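Local coordinates for mandelate racemase/muconate lactonizing enzyme family protein (PDB 2QDE) that belongs to the mandelate racemase/muconate lactonizing enzyme family, pairs an enolase-type N-terminal domain with a TIM-barrel-like domain, and holds a barium ion in this model, at residues E325-G328 with P329-I332. Residues are numbered along the deposited sequence; the frame is centred on the assembly and turned at random.
Sequences ENAG and PLHI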
# COMPACT_ATOMS: atom_id res chain seq x y z
N GLU A 325 11.17 -33.95 8.56
CA GLU A 325 12.40 -33.97 9.34
C GLU A 325 12.18 -34.33 10.81
O GLU A 325 12.91 -33.87 11.69
CB GLU A 325 13.05 -32.60 9.24
CG GLU A 325 14.51 -32.58 9.57
CD GLU A 325 14.95 -31.23 10.09
OE1 GLU A 325 14.52 -30.86 11.21
OE2 GLU A 325 15.73 -30.54 9.38
N ASN A 326 11.18 -35.16 11.07
CA ASN A 326 10.86 -35.57 12.44
C ASN A 326 11.63 -36.86 12.76
O ASN A 326 11.09 -37.95 12.64
CB ASN A 326 9.34 -35.79 12.54
CG ASN A 326 8.90 -36.31 13.90
OD1 ASN A 326 9.24 -35.73 14.93
ND2 ASN A 326 8.13 -37.39 13.89
N ALA A 327 12.89 -36.73 13.19
CA ALA A 327 13.72 -37.90 13.48
C ALA A 327 14.51 -37.84 14.79
O ALA A 327 15.67 -38.26 14.85
CB ALA A 327 14.69 -38.14 12.31
N GLY A 328 13.87 -37.32 15.84
CA GLY A 328 14.52 -37.21 17.13
C GLY A 328 15.24 -38.47 17.59
O GLY A 328 16.40 -38.39 18.01
N PRO A 329 14.59 -39.65 17.54
CA PRO A 329 15.19 -40.91 17.96
C PRO A 329 16.51 -41.26 17.27
O PRO A 329 17.41 -41.83 17.89
CB PRO A 329 14.10 -41.94 17.65
CG PRO A 329 12.83 -41.15 17.87
CD PRO A 329 13.18 -39.85 17.16
N LEU A 330 16.64 -40.91 15.99
CA LEU A 330 17.87 -41.21 15.25
C LEU A 330 19.04 -40.36 15.75
O LEU A 330 20.19 -40.80 15.71
CB LEU A 330 17.67 -41.00 13.74
CG LEU A 330 16.55 -41.80 13.07
CD1 LEU A 330 16.57 -41.54 11.57
CD2 LEU A 330 16.72 -43.28 13.35
N HIS A 331 18.75 -39.15 16.21
CA HIS A 331 19.80 -38.27 16.71
C HIS A 331 20.21 -38.72 18.12
O HIS A 331 21.40 -38.78 18.45
CB HIS A 331 19.33 -36.81 16.73
CG HIS A 331 18.98 -36.28 15.38
ND1 HIS A 331 17.78 -35.66 15.11
CD2 HIS A 331 19.68 -36.26 14.22
CE1 HIS A 331 17.75 -35.29 13.84
NE2 HIS A 331 18.89 -35.64 13.28
N ILE A 332 19.23 -39.06 18.94
CA ILE A 332 19.52 -39.50 20.30
C ILE A 332 20.33 -40.80 20.32
O ILE A 332 21.28 -40.95 21.10
CB ILE A 332 18.21 -39.71 21.12
CG1 ILE A 332 17.57 -38.36 21.44
CG2 ILE A 332 18.51 -40.48 22.42
CD1 ILE A 332 16.26 -38.48 22.20
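Ala327 and Gly328 lend their carbonyls to the first turn of the short helix 328-332, with Ala327 at the N-cap. Two weak bonds reach Ala327 O: Leu330 N at 3.0 Å, bent to 130° at the hydrogen, and His331 N at 3.5 Å. Gly328 O accepts the straight one, from Ile332 N at 3.1 Å and 166°; the same His331 N-H also reaches Gly328 O, weakly and one residue short of alpha spacing. Beside these, Ala327 CB touches Leu330 CD1 at 4.0 Å. The His331 ring lies obliquely by the same turn, its CG next to the backbone N (chi1 -62°), which brings ND1 to 3.4 Å from Ala327 O at an angle too poor for a hydrogen bond. Pro329, lacking an N-H, occupies the first turn, where its nitrogen owes no helical bond. Further out, Phe352 packs on Ala327, Pro329 and Leu330, while Leu139 meets Ala327 and His331. The turn follows helix 303-315 in the TIM-barrel-like domain, the His331 side chain about 12 Å from the barium ion; upstream, Asn326 ND2 bonds to Ala306 O of that helix. The bonding implies a buried helix start held by backbone carbonyls: the His331 N-H is divided between two, and only Ile332 N to Gly328 O is near straight.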